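Local atomic coordinates of N-formylglutamate amidohydrolase (Ralstonia eutropha, PDB entry 2Q7S), a protein that binds a zinc ion and probably acts as a hydrolase of the N-formylglutamate amidohydrolase type. Residues E22-C28 against V65-T71; R86-I91 against G115-S119; L190-G196 against L247-R252; H32-Y37 against L50-T56. All blocks are in the same frame, centred on the assembly; numbering follows the deposited sequence.

Interaction 1 (E22-C28 against V65-T71); sequences EALPLVC and VPRVGGT
L26 to C28 and T71 form a parallel beta pairing at the start of two neighbouring strands, 26-30 and 71-75, in the mixed central sheet of this alpha/beta fold. Three backbone hydrogen bonds join the segments. L26 O accepts from T71 N at 2.9 Å, and C28 N donates to T71 O at 2.7 Å, so T71 is held on both its N-H and its carbonyl around the bridge partner V27, as expected of parallel strands. The third bond lies ahead of the regular pairing: L24 N reaches G69 O at 2.9 Å, but from well above the carbonyl plane rather than on a lone pair. Between these bonds P25 centres an inverse gamma turn; its side chain takes no part here and packs on helices 134-163 and 267-289.

Close backbone packing accompanies the bonds. G69 CA sits 3.2 Å from E22 O, and its positive phi (108°) belongs to a region of backbone space open mainly to glycine. L24 CD1 touches the carbonyl oxygen of V68 at 3.6 Å. The E22 carboxylate forms a salt bridge with R287, on helix 267-289.

Apolar contact between side chains centres on C28 and V65, with L26 CD2 more distant from V65 CG1. C28 carries its sulfur anti to the carbonyl carbon (chi1 -61°), which sets SG against both methyls of V65, 3.8 Å from CG1 and 3.9 Å from CG2.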
loop_
_atom_site.group_PDB
_atom_site.type_symbol
_atom_site.label_atom_id
_atom_site.label_comp_id
_atom_site.label_asym_id
_atom_site.label_seq_id
_atom_site.Cartn_x
_atom_site.Cartn_y
_atom_site.Cartn_z
ATOM N N GLU A 22 9.901 -1.632 -23.124
ATOM C CA GLU A 22 9.721 -0.185 -23.023
ATOM C C GLU A 22 9.258 0.140 -21.624
ATOM O O GLU A 22 8.341 -0.514 -21.123
ATOM C CB GLU A 22 8.668 0.284 -24.056
ATOM C CG GLU A 22 7.910 1.597 -23.727
ATOM C CD GLU A 22 6.636 1.806 -24.567
ATOM O OE1 GLU A 22 6.124 0.824 -25.180
ATOM O OE2 GLU A 22 6.142 2.969 -24.601
ATOM N N ALA A 23 9.929 1.080 -20.957
ATOM C CA ALA A 23 9.440 1.600 -19.680
ATOM C C ALA A 23 8.365 2.695 -19.898
ATOM O O ALA A 23 8.375 3.390 -20.929
ATOM C CB ALA A 23 10.596 2.105 -18.826
ATOM N N LEU A 24 7.437 2.829 -18.935
ATOM C CA LEU A 24 6.435 3.938 -18.870
ATOM C C LEU A 24 6.466 4.494 -17.468
ATOM O O LEU A 24 6.849 3.772 -16.546
ATOM C CB LEU A 24 5.037 3.360 -19.152
ATOM C CG LEU A 24 4.782 2.954 -20.613
ATOM C CD1 LEU A 24 3.459 2.146 -20.715
ATOM C CD2 LEU A 24 4.717 4.199 -21.503
ATOM N N PRO A 25 6.037 5.750 -17.257
ATOM C CA PRO A 25 6.056 6.281 -15.872
ATOM C C PRO A 25 4.840 5.861 -15.021
ATOM O O PRO A 25 4.036 6.704 -14.582
ATOM C CB PRO A 25 5.992 7.781 -16.084
ATOM C CG PRO A 25 5.209 7.953 -17.394
ATOM C CD PRO A 25 5.539 6.734 -18.238
ATOM N N LEU A 26 4.718 4.571 -14.838
ATOM C CA LEU A 26 3.748 3.942 -13.965
ATOM C C LEU A 26 4.573 3.257 -12.907
ATOM O O LEU A 26 5.280 2.265 -13.168
ATOM C CB LEU A 26 2.924 2.942 -14.751
ATOM C CG LEU A 26 1.978 2.107 -13.878
ATOM C CD1 LEU A 26 0.858 2.970 -13.385
ATOM C CD2 LEU A 26 1.498 0.893 -14.693
ATOM N N VAL A 27 4.503 3.777 -11.693
ATOM C CA VAL A 27 5.297 3.229 -10.579
ATOM C C VAL A 27 4.282 2.765 -9.537
ATOM O O VAL A 27 3.405 3.543 -9.145
ATOM C CB VAL A 27 6.218 4.300 -9.973
ATOM C CG1 VAL A 27 6.972 3.777 -8.723
ATOM C CG2 VAL A 27 7.165 4.813 -11.024
ATOM N N CYS A 28 4.399 1.504 -9.102
ATOM C CA CYS A 28 3.403 0.886 -8.227
ATOM C C CYS A 28 4.078 0.329 -6.988
ATOM O O CYS A 28 5.109 -0.324 -7.103
ATOM C CB CYS A 28 2.630 -0.188 -8.980
ATOM S SG CYS A 28 1.736 0.427 -10.376
ATOM N N VAL A 65 2.194 -5.389 -13.814
ATOM C CA VAL A 65 2.738 -4.060 -13.852
ATOM C C VAL A 65 4.069 -3.913 -14.653
ATOM O O VAL A 65 4.117 -3.046 -15.530
ATOM C CB VAL A 65 2.844 -3.474 -12.391
ATOM C CG1 VAL A 65 3.722 -2.203 -12.352
ATOM C CG2 VAL A 65 1.469 -3.139 -11.890
ATOM N N PRO A 66 5.145 -4.709 -14.329
ATOM C CA PRO A 66 6.392 -4.677 -15.067
ATOM C C PRO A 66 6.254 -5.289 -16.477
ATOM O O PRO A 66 6.978 -4.909 -17.389
ATOM C CB PRO A 66 7.340 -5.496 -14.152
ATOM C CG PRO A 66 6.476 -6.437 -13.538
ATOM C CD PRO A 66 5.288 -5.642 -13.190
ATOM N N ARG A 67 5.218 -6.099 -16.682
ATOM C CA ARG A 67 4.958 -6.729 -17.985
ATOM C C ARG A 67 4.400 -5.735 -18.968
ATOM O O ARG A 67 4.416 -5.996 -20.127
ATOM C CB ARG A 67 3.953 -7.881 -17.842
ATOM C CG ARG A 67 4.408 -9.009 -16.864
ATOM C CD ARG A 67 3.312 -10.084 -16.690
ATOM N NE ARG A 67 3.256 -10.901 -17.900
ATOM C CZ ARG A 67 2.172 -11.535 -18.369
ATOM N NH1 ARG A 67 1.036 -11.554 -17.703
ATOM N NH2 ARG A 67 2.277 -12.264 -19.463
ATOM N N VAL A 68 3.862 -4.620 -18.488
ATOM C CA VAL A 68 3.326 -3.603 -19.354
ATOM C C VAL A 68 4.188 -2.327 -19.325
ATOM O O VAL A 68 3.801 -1.342 -19.906
ATOM C CB VAL A 68 1.829 -3.283 -19.039
ATOM C CG1 VAL A 68 1.017 -4.556 -19.079
ATOM C CG2 VAL A 68 1.684 -2.538 -17.673
ATOM N N GLY A 69 5.370 -2.364 -18.714
ATOM C CA GLY A 69 6.263 -1.197 -18.743
ATOM C C GLY A 69 6.394 -0.453 -17.425
ATOM O O GLY A 69 7.254 0.400 -17.294
ATOM N N GLY A 70 5.598 -0.841 -16.429
ATOM C CA GLY A 70 5.656 -0.220 -15.091
ATOM C C GLY A 70 6.706 -0.770 -14.159
ATOM O O GLY A 70 7.420 -1.743 -14.456
ATOM N N THR A 71 6.797 -0.151 -12.986
ATOM C CA THR A 71 7.702 -0.630 -11.954
ATOM C C THR A 71 6.870 -1.008 -10.752
ATOM O O THR A 71 5.995 -0.270 -10.335
ATOM C CB THR A 71 8.763 0.426 -11.555
ATOM O OG1 THR A 71 9.609 0.676 -12.676
ATOM C CG2 THR A 71 9.639 -0.090 -10.427
#

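Interaction 2 (R86-I91 against G115-S119)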
loop_
_atom_site.group_PDB
_atom_site.type_symbol
_atom_site.label_atom_id
_atom_site.label_comp_id
_atom_site.label_asym_id
_atom_site.label_seq_id
_atom_site.Cartn_x
_atom_site.Cartn_y
_atom_site.Cartn_z
ATOM N N ARG A 86 3.311 4.837 6.450
ATOM C CA ARG A 86 3.131 5.896 7.453
ATOM C C ARG A 86 4.329 6.789 7.335
ATOM O O ARG A 86 5.376 6.382 6.834
ATOM C CB ARG A 86 3.017 5.298 8.860
ATOM C CG ARG A 86 1.815 4.357 9.054
ATOM C CD ARG A 86 0.454 5.013 8.784
ATOM N NE ARG A 86 -0.660 4.104 8.992
ATOM C CZ ARG A 86 -1.230 3.308 8.070
ATOM N NH1 ARG A 86 -0.806 3.243 6.806
ATOM N NH2 ARG A 86 -2.248 2.524 8.427
HETATM N N MSE A 87 4.173 7.999 7.843
HETATM C CA MSE A 87 5.263 8.934 7.987
HETATM C C MSE A 87 6.099 8.561 9.190
HETATM O O MSE A 87 5.668 7.914 10.134
HETATM C CB MSE A 87 4.710 10.365 8.162
HETATM C CG MSE A 87 3.767 10.800 7.098
HETATM SE SE MSE A 87 4.752 11.099 5.441
HETATM C CE MSE A 87 4.406 9.599 4.301
ATOM N N LEU A 88 7.328 9.045 9.153
ATOM C CA LEU A 88 8.328 8.725 10.127
ATOM C C LEU A 88 8.071 9.361 11.473
ATOM O O LEU A 88 8.653 8.922 12.460
ATOM C CB LEU A 88 9.701 9.157 9.585
ATOM C CG LEU A 88 10.366 8.082 8.720
ATOM C CD1 LEU A 88 11.782 8.553 8.389
ATOM C CD2 LEU A 88 10.315 6.736 9.398
ATOM N N ASP A 89 7.201 10.382 11.509
ATOM C CA ASP A 89 6.817 11.031 12.746
ATOM C C ASP A 89 5.463 10.539 13.279
ATOM O O ASP A 89 4.958 11.080 14.245
ATOM C CB ASP A 89 6.875 12.557 12.617
ATOM C CG ASP A 89 5.870 13.127 11.617
ATOM O OD1 ASP A 89 5.197 12.363 10.873
ATOM O OD2 ASP A 89 5.776 14.367 11.587
ATOM N N ASP A 90 4.936 9.477 12.675
ATOM C CA ASP A 90 3.628 8.902 13.042
ATOM C C ASP A 90 3.803 7.800 14.090
ATOM O O ASP A 90 3.469 6.650 13.884
ATOM C CB ASP A 90 2.901 8.407 11.803
ATOM C CG ASP A 90 1.447 8.147 12.048
ATOM O OD1 ASP A 90 0.940 8.362 13.180
ATOM O OD2 ASP A 90 0.792 7.769 11.073
ATOM N N ILE A 91 4.313 8.240 15.250
ATOM C CA ILE A 91 4.631 7.423 16.389
ATOM C C ILE A 91 4.041 8.127 17.594
ATOM O O ILE A 91 4.153 9.332 17.711
ATOM C CB ILE A 91 6.147 7.344 16.652
ATOM C CG1 ILE A 91 6.904 6.823 15.424
ATOM C CG2 ILE A 91 6.361 6.502 17.895
ATOM C CD1 ILE A 91 8.433 6.973 15.449
ATOM N N GLY A 115 -0.492 2.696 13.323
ATOM C CA GLY A 115 0.679 3.639 13.196
ATOM C C GLY A 115 1.929 3.115 12.511
ATOM O O GLY A 115 1.942 2.010 12.031
ATOM N N LEU A 116 3.004 3.920 12.448
ATOM C CA LEU A 116 4.251 3.474 11.846
ATOM C C LEU A 116 4.740 2.164 12.464
ATOM O O LEU A 116 5.208 1.253 11.743
ATOM C CB LEU A 116 5.339 4.561 11.982
ATOM C CG LEU A 116 6.738 4.206 11.476
ATOM C CD1 LEU A 116 6.867 4.291 9.859
ATOM C CD2 LEU A 116 7.782 5.054 12.235
ATOM N N ILE A 117 4.666 2.120 13.801
ATOM C CA ILE A 117 4.989 0.948 14.579
ATOM C C ILE A 117 3.717 0.469 15.296
ATOM O O ILE A 117 3.237 1.087 16.288
ATOM C CB ILE A 117 6.094 1.257 15.624
ATOM C CG1 ILE A 117 7.302 1.996 14.996
ATOM C CG2 ILE A 117 6.489 -0.016 16.384
ATOM C CD1 ILE A 117 8.173 1.164 13.949
ATOM N N TRP A 118 3.156 -0.628 14.820
ATOM C CA TRP A 118 1.983 -1.216 15.508
ATOM C C TRP A 118 2.261 -1.585 16.951
ATOM O O TRP A 118 3.310 -2.135 17.273
ATOM C CB TRP A 118 1.450 -2.409 14.758
ATOM C CG TRP A 118 0.704 -2.034 13.531
ATOM C CD1 TRP A 118 0.979 -1.018 12.672
ATOM C CD2 TRP A 118 -0.433 -2.702 13.007
ATOM N NE1 TRP A 118 0.068 -0.987 11.660
ATOM C CE2 TRP A 118 -0.816 -2.018 11.847
ATOM C CE3 TRP A 118 -1.184 -3.814 13.421
ATOM C CZ2 TRP A 118 -1.915 -2.415 11.083
ATOM C CZ3 TRP A 118 -2.273 -4.200 12.661
ATOM C CH2 TRP A 118 -2.628 -3.504 11.512
ATOM N N SER A 119 1.297 -1.244 17.812
ATOM C CA SER A 119 1.346 -1.438 19.275
ATOM C C SER A 119 0.403 -2.567 19.743
ATOM O O SER A 119 0.576 -3.171 20.839
ATOM C CB SER A 119 0.913 -0.126 19.976
ATOM O OG SER A 119 -0.270 0.418 19.346
HETATM O O HOH W 1 3.733 4.083 15.528
#
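L116 is the residue on which 86-91 converges. Its amide N donates to D90 O at 3.1 Å in a fairly straight bond (161° at the hydrogen), while its side chain packs against the M87-D90 turn, CB 3.4 Å from D90 O. With CG anti to the backbone N (chi1 176°), the two methyls divide the contact: CD1 rests 3.8 Å from M87 O, and CD2 lies 3.8 Å from both CG1 and CD1 of I91, with L88 CD2 a little farther off. The aliphatic part of R86 lies against the G115-L116 peptide, CG standing 3.6 Å from L116 N.

A water accepts from I117 N at 2.8 Å and lies 3.1 Å from D90 O, to which it can donate. Farther out, D90 OD1 is held by T110 and G107, R86 O by the hydroxyl of Y145, and helix 134-163 packs on L88 and L116. The curve that presents the D90 carbonyl is a type I beta turn from M87 to D90, closed by D90 N to M87 O and running into an inverse gamma turn centred on D90; through the bond from L116 N it joins two loops at the edge of the zinc site.

Interaction 3 (L190-G196 against L247-R252); sequences LADFVLG and LQIEIR
D192 and R252 meet through a side-on salt bridge at one end of an antiparallel strand pair. Bent at chi3 (63°), the arginine chain turns its guanidinium so that NE and NH2 both point at the single oxygen OD1, at 2.8 and 2.9 Å, with that oxygen in the guanidinium plane and the two flat groups only 27° apart. The same residues are also joined through their backbones, R252 N donating to D192 O at 2.8 Å. R252 NH1 continues to N176.

Beyond this clasp the side chains alternate. On one face F193, L195, I249 and I251 pack together: F193 runs alongside I251, its CE2 3.6 Å from I251 CG1, whereas I249 CG2 comes in the plane of the ring at its edge. L195 points the same way as I249, with CD2 3.8 Å from I249 CG1. Helices 267-289 and 205-217 cover this layer.

V194, Q248 and E250 occupy the other face. V194 and E250 touch through their CB atoms, and the E250 chain then bends away, where Q248 NE2 donates at 2.9 Å to the anti lone pair of E250 OE2. The side chain of E250 lies about 5 Å from the zinc ion.

V194 pairs with E250 and G196 with Q248 as antiparallel hydrogen-bonded pairs, linking strands 193-196 and 244-252 in a mixed sheet with one helix-covered hydrophobic face and another whose E250 lies near the zinc site.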
loop_
_atom_site.group_PDB
_atom_site.type_symbol
_atom_site.label_atom_id
_atom_site.label_comp_id
_atom_site.label_asym_id
_atom_site.label_seq_id
_atom_site.Cartn_x
_atom_site.Cartn_y
_atom_site.Cartn_z
ATOM N N LEU A 190 -19.156 -2.042 2.156
ATOM C CA LEU A 190 -17.809 -1.885 1.685
ATOM C C LEU A 190 -17.695 -2.364 0.240
ATOM O O LEU A 190 -18.205 -3.434 -0.085
ATOM C CB LEU A 190 -16.892 -2.725 2.566
ATOM C CG LEU A 190 -15.429 -2.505 2.311
ATOM C CD1 LEU A 190 -15.006 -1.038 2.651
ATOM C CD2 LEU A 190 -14.608 -3.476 3.134
ATOM N N ALA A 191 -17.045 -1.553 -0.618
ATOM C CA ALA A 191 -16.928 -1.876 -2.037
ATOM C C ALA A 191 -15.840 -2.942 -2.211
ATOM O O ALA A 191 -15.048 -3.249 -1.290
ATOM C CB ALA A 191 -16.621 -0.635 -2.845
ATOM N N ASP A 192 -15.804 -3.509 -3.409
ATOM C CA ASP A 192 -14.796 -4.464 -3.739
ATOM C C ASP A 192 -13.446 -3.762 -3.912
ATOM O O ASP A 192 -12.417 -4.341 -3.584
ATOM C CB ASP A 192 -15.169 -5.212 -5.016
ATOM C CG ASP A 192 -16.383 -6.076 -4.858
ATOM O OD1 ASP A 192 -16.554 -6.635 -3.779
ATOM O OD2 ASP A 192 -17.132 -6.226 -5.835
ATOM N N PHE A 193 -13.477 -2.556 -4.490
ATOM C CA PHE A 193 -12.311 -1.668 -4.699
ATOM C C PHE A 193 -12.648 -0.340 -4.083
ATOM O O PHE A 193 -13.747 0.172 -4.306
ATOM C CB PHE A 193 -12.052 -1.426 -6.170
ATOM C CG PHE A 193 -11.376 -2.570 -6.848
ATOM C CD1 PHE A 193 -12.095 -3.670 -7.257
ATOM C CD2 PHE A 193 -9.993 -2.564 -7.032
ATOM C CE1 PHE A 193 -11.459 -4.765 -7.838
ATOM C CE2 PHE A 193 -9.358 -3.659 -7.668
ATOM C CZ PHE A 193 -10.091 -4.731 -8.050
ATOM N N VAL A 194 -11.729 0.208 -3.302
ATOM C CA VAL A 194 -11.790 1.580 -2.832
ATOM C C VAL A 194 -10.596 2.316 -3.420
ATOM O O VAL A 194 -9.447 1.815 -3.368
ATOM C CB VAL A 194 -11.809 1.708 -1.255
ATOM C CG1 VAL A 194 -11.876 3.182 -0.801
ATOM C CG2 VAL A 194 -12.996 0.924 -0.673
ATOM N N LEU A 195 -10.891 3.473 -4.004
ATOM C CA LEU A 195 -9.888 4.336 -4.654
ATOM C C LEU A 195 -9.755 5.622 -3.834
ATOM O O LEU A 195 -10.696 6.349 -3.691
ATOM C CB LEU A 195 -10.350 4.677 -6.071
ATOM C CG LEU A 195 -10.634 3.494 -6.972
ATOM C CD1 LEU A 195 -11.132 3.967 -8.373
ATOM C CD2 LEU A 195 -9.411 2.578 -7.081
ATOM N N GLY A 196 -8.583 5.848 -3.250
ATOM C CA GLY A 196 -8.323 7.034 -2.454
ATOM C C GLY A 196 -7.399 7.986 -3.195
ATOM O O GLY A 196 -6.306 7.619 -3.604
ATOM N N LEU A 247 -2.611 7.549 -6.618
ATOM C CA LEU A 247 -3.906 6.905 -6.335
ATOM C C LEU A 247 -3.727 5.694 -5.400
ATOM O O LEU A 247 -2.983 4.776 -5.721
ATOM C CB LEU A 247 -4.517 6.452 -7.672
ATOM C CG LEU A 247 -5.910 5.800 -7.592
ATOM C CD1 LEU A 247 -6.929 6.838 -7.040
ATOM C CD2 LEU A 247 -6.283 5.297 -8.999
ATOM N N GLN A 248 -4.409 5.667 -4.251
ATOM C CA GLN A 248 -4.366 4.474 -3.397
ATOM C C GLN A 248 -5.481 3.537 -3.855
ATOM O O GLN A 248 -6.608 3.966 -4.040
ATOM C CB GLN A 248 -4.543 4.867 -1.945
ATOM C CG GLN A 248 -4.228 3.782 -0.959
ATOM C CD GLN A 248 -4.068 4.285 0.460
ATOM O OE1 GLN A 248 -3.408 5.294 0.713
ATOM N NE2 GLN A 248 -4.682 3.581 1.399
ATOM N N ILE A 249 -5.175 2.266 -4.083
ATOM C CA ILE A 249 -6.201 1.270 -4.482
ATOM C C ILE A 249 -6.302 0.132 -3.478
ATOM O O ILE A 249 -5.285 -0.607 -3.232
ATOM C CB ILE A 249 -5.898 0.633 -5.885
ATOM C CG1 ILE A 249 -5.719 1.731 -6.954
ATOM C CG2 ILE A 249 -7.010 -0.364 -6.251
ATOM C CD1 ILE A 249 -5.551 1.206 -8.406
ATOM N N GLU A 250 -7.520 -0.072 -2.959
ATOM C CA GLU A 250 -7.769 -1.093 -1.924
ATOM C C GLU A 250 -8.712 -2.185 -2.427
ATOM O O GLU A 250 -9.749 -1.880 -2.918
ATOM C CB GLU A 250 -8.394 -0.431 -0.696
ATOM C CG GLU A 250 -7.569 0.651 -0.060
ATOM C CD GLU A 250 -6.867 0.227 1.186
ATOM O OE1 GLU A 250 -7.030 -0.937 1.614
ATOM O OE2 GLU A 250 -6.120 1.058 1.733
ATOM N N ILE A 251 -8.325 -3.450 -2.280
ATOM C CA ILE A 251 -9.096 -4.585 -2.707
ATOM C C ILE A 251 -9.683 -5.346 -1.501
ATOM O O ILE A 251 -8.951 -5.811 -0.607
ATOM C CB ILE A 251 -8.176 -5.557 -3.534
ATOM C CG1 ILE A 251 -7.588 -4.846 -4.749
ATOM C CG2 ILE A 251 -8.879 -6.808 -3.972
ATOM C CD1 ILE A 251 -6.695 -5.726 -5.556
ATOM N N ARG A 252 -10.996 -5.546 -1.506
ATOM C CA ARG A 252 -11.665 -6.374 -0.495
ATOM C C ARG A 252 -11.078 -7.819 -0.554
ATOM O O ARG A 252 -11.215 -8.556 -1.515
ATOM C CB ARG A 252 -13.174 -6.378 -0.741
ATOM C CG ARG A 252 -14.070 -6.785 0.415
ATOM C CD ARG A 252 -15.536 -6.428 0.112
ATOM N NE ARG A 252 -16.102 -7.137 -1.043
ATOM C CZ ARG A 252 -16.741 -8.304 -0.955
ATOM N NH1 ARG A 252 -16.851 -8.928 0.208
ATOM N NH2 ARG A 252 -17.260 -8.860 -2.030
#

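Interaction 4 (H32-Y37 against L50-T56); sequences HSGTFY and LRGGEDT. With ZN (zinc ion), chain C.
H32 and D55 bind the same zinc ion, through H32 ND1 and D55 OD2, each 2.1 Å from the metal. The side chains run side by side with imidazole and carboxylate planes 86° apart, and the carboxylate oxygen lies at the ring's edge. Although ND1 and OD2 approach one another, both are engaged by the metal. H172 supplies the third protein ligand. The far nitrogen of the H32 ring, NE2, is bonded to D83 OD1, while D55 OD1 pairs with R253 and OD2 also accepts from the amide of S173. The backbones are tied as well: D55 N donates to H32 O at 3.0 Å, coming from above the carbonyl plane with a bent angle of 140°.

At the other end E54 is the main acceptor. The hydroxyl of Y37 donates to its OE2 at 2.6 Å and T56 OG1 donates to its OE1 at 2.7 Å; in each case the carboxylate oxygen accepts through its anti lone pair. R51 NH1 also stands 2.7 Å from OE2, but the oxygen lies well out of the guanidinium plane, leaving a charge interaction alone. T35 CG2 packs across the carboxylate, 3.6 Å from OE1.

The bonds from Y37 and T56 fix the rotation of the E54 carboxylate, with the nearby R51 charge as a further attraction. The second-shell bonds of H32 and D55 probably help to orient the zinc ligands, and the D83 carboxylate would be expected to polarise the imidazole toward the metal.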
loop_
_atom_site.group_PDB
_atom_site.type_symbol
_atom_site.label_atom_id
_atom_site.label_comp_id
_atom_site.label_asym_id
_atom_site.label_seq_id
_atom_site.Cartn_x
_atom_site.Cartn_y
_atom_site.Cartn_z
ATOM N N HIS A 32 2.446 -3.379 2.097
ATOM C CA HIS A 32 1.860 -4.171 3.134
ATOM C C HIS A 32 1.848 -5.653 2.926
ATOM O O HIS A 32 1.329 -6.355 3.768
ATOM C CB HIS A 32 0.460 -3.656 3.354
ATOM C CG HIS A 32 0.439 -2.299 3.954
ATOM N ND1 HIS A 32 -0.675 -1.503 3.954
ATOM C CD2 HIS A 32 1.413 -1.590 4.580
ATOM C CE1 HIS A 32 -0.394 -0.360 4.559
ATOM N NE2 HIS A 32 0.863 -0.392 4.961
ATOM N N SER A 33 2.435 -6.109 1.808
ATOM C CA SER A 33 2.396 -7.492 1.404
ATOM C C SER A 33 3.529 -8.357 1.959
ATOM O O SER A 33 3.558 -9.559 1.690
ATOM C CB SER A 33 2.325 -7.634 -0.120
ATOM O OG SER A 33 3.338 -6.909 -0.806
ATOM N N GLY A 34 4.426 -7.764 2.736
ATOM C CA GLY A 34 5.531 -8.502 3.290
ATOM C C GLY A 34 5.142 -9.505 4.348
ATOM O O GLY A 34 4.366 -9.185 5.245
ATOM N N THR A 35 5.706 -10.715 4.244
ATOM C CA THR A 35 5.396 -11.837 5.144
ATOM C C THR A 35 6.642 -12.453 5.815
ATOM O O THR A 35 6.541 -13.488 6.471
ATOM C CB THR A 35 4.739 -12.968 4.386
ATOM O OG1 THR A 35 5.630 -13.372 3.348
ATOM C CG2 THR A 35 3.376 -12.539 3.791
ATOM N N PHE A 36 7.804 -11.812 5.671
ATOM C CA PHE A 36 9.046 -12.290 6.306
ATOM C C PHE A 36 9.259 -11.541 7.620
ATOM O O PHE A 36 9.715 -10.413 7.608
ATOM C CB PHE A 36 10.264 -12.117 5.380
ATOM C CG PHE A 36 10.164 -12.879 4.068
ATOM C CD1 PHE A 36 9.590 -12.304 2.948
ATOM C CD2 PHE A 36 10.654 -14.177 3.969
ATOM C CE1 PHE A 36 9.499 -13.002 1.734
ATOM C CE2 PHE A 36 10.574 -14.898 2.750
ATOM C CZ PHE A 36 10.003 -14.318 1.639
ATOM N N TYR A 37 8.940 -12.199 8.730
ATOM C CA TYR A 37 8.985 -11.614 10.080
ATOM C C TYR A 37 10.434 -11.644 10.655
ATOM O O TYR A 37 11.043 -12.718 10.759
ATOM C CB TYR A 37 7.928 -12.322 11.009
ATOM C CG TYR A 37 6.496 -11.973 10.585
ATOM C CD1 TYR A 37 5.957 -12.487 9.391
ATOM C CD2 TYR A 37 5.722 -11.063 11.312
ATOM C CE1 TYR A 37 4.666 -12.123 8.943
ATOM C CE2 TYR A 37 4.426 -10.698 10.882
ATOM C CZ TYR A 37 3.914 -11.224 9.685
ATOM O OH TYR A 37 2.654 -10.870 9.223
ATOM N N LEU A 50 -0.697 -11.744 14.096
ATOM C CA LEU A 50 -0.101 -10.583 13.401
ATOM C C LEU A 50 -0.367 -10.589 11.888
ATOM O O LEU A 50 -0.583 -9.538 11.274
ATOM C CB LEU A 50 1.411 -10.583 13.650
ATOM C CG LEU A 50 1.835 -10.489 15.124
ATOM C CD1 LEU A 50 3.353 -10.720 15.314
ATOM C CD2 LEU A 50 1.401 -9.152 15.703
ATOM N N ARG A 51 -0.347 -11.788 11.302
ATOM C CA ARG A 51 -0.664 -11.990 9.906
ATOM C C ARG A 51 -1.967 -11.253 9.511
ATOM O O ARG A 51 -2.133 -10.887 8.329
ATOM C CB ARG A 51 -0.690 -13.495 9.568
ATOM C CG ARG A 51 0.728 -14.106 9.601
ATOM C CD ARG A 51 0.775 -15.511 9.067
ATOM N NE ARG A 51 0.196 -15.638 7.706
ATOM C CZ ARG A 51 0.820 -15.294 6.577
ATOM N NH1 ARG A 51 2.042 -14.793 6.620
ATOM N NH2 ARG A 51 0.225 -15.418 5.405
ATOM N N GLY A 52 -2.840 -10.992 10.501
ATOM C CA GLY A 52 -3.998 -10.101 10.348
ATOM C C GLY A 52 -3.786 -8.883 9.459
ATOM O O GLY A 52 -4.367 -8.822 8.379
ATOM N N GLY A 53 -2.925 -7.949 9.887
ATOM C CA GLY A 53 -2.608 -6.677 9.176
ATOM C C GLY A 53 -1.832 -6.757 7.864
ATOM O O GLY A 53 -1.451 -5.718 7.284
ATOM N N GLU A 54 -1.553 -7.978 7.396
ATOM C CA GLU A 54 -0.931 -8.173 6.121
ATOM C C GLU A 54 -1.934 -7.961 4.993
ATOM O O GLU A 54 -3.017 -8.530 5.000
ATOM C CB GLU A 54 -0.458 -9.611 5.932
ATOM C CG GLU A 54 0.561 -10.131 6.812
ATOM C CD GLU A 54 0.871 -11.583 6.493
ATOM O OE1 GLU A 54 0.246 -12.173 5.578
ATOM O OE2 GLU A 54 1.753 -12.116 7.167
ATOM N N ASP A 55 -1.546 -7.168 4.028
ATOM C CA ASP A 55 -2.186 -7.173 2.723
ATOM C C ASP A 55 -1.580 -8.291 1.827
ATOM O O ASP A 55 -0.950 -8.008 0.801
ATOM C CB ASP A 55 -1.978 -5.856 2.017
ATOM C CG ASP A 55 -2.531 -4.710 2.762
ATOM O OD1 ASP A 55 -2.870 -4.848 3.978
ATOM O OD2 ASP A 55 -2.519 -3.652 2.118
ATOM N N THR A 56 -1.832 -9.529 2.237
ATOM C CA THR A 56 -1.173 -10.715 1.654
ATOM C C THR A 56 -1.484 -10.869 0.156
ATOM O O THR A 56 -2.621 -10.605 -0.307
ATOM C CB THR A 56 -1.576 -12.005 2.435
ATOM O OG1 THR A 56 -1.734 -11.671 3.803
ATOM C CG2 THR A 56 -0.558 -13.142 2.289
HETATM ZN ZN ZN C . -2.589 -1.826 3.110
#

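How the interactions relate
Interaction 4 holds two of the three zinc ligands and is nested in the chain loop closed by interaction 1. The strand 26-30 that begins in interaction 1 leads into H32, yet the centres of these contacts are 24 Å apart, and C28 has its side chain about 13 Å from the zinc ion. Interaction 2 adjoins interaction 4, touching it where W118 CH2 lies 3.9 Å from G53 CA and R86 NH1 lies 4.3 Å from H32 CE1. Interaction 3 shares the large sheet with interaction 1, and approaches interaction 4 to about 5 Å between nearest atoms, with E250 near H172 and D55.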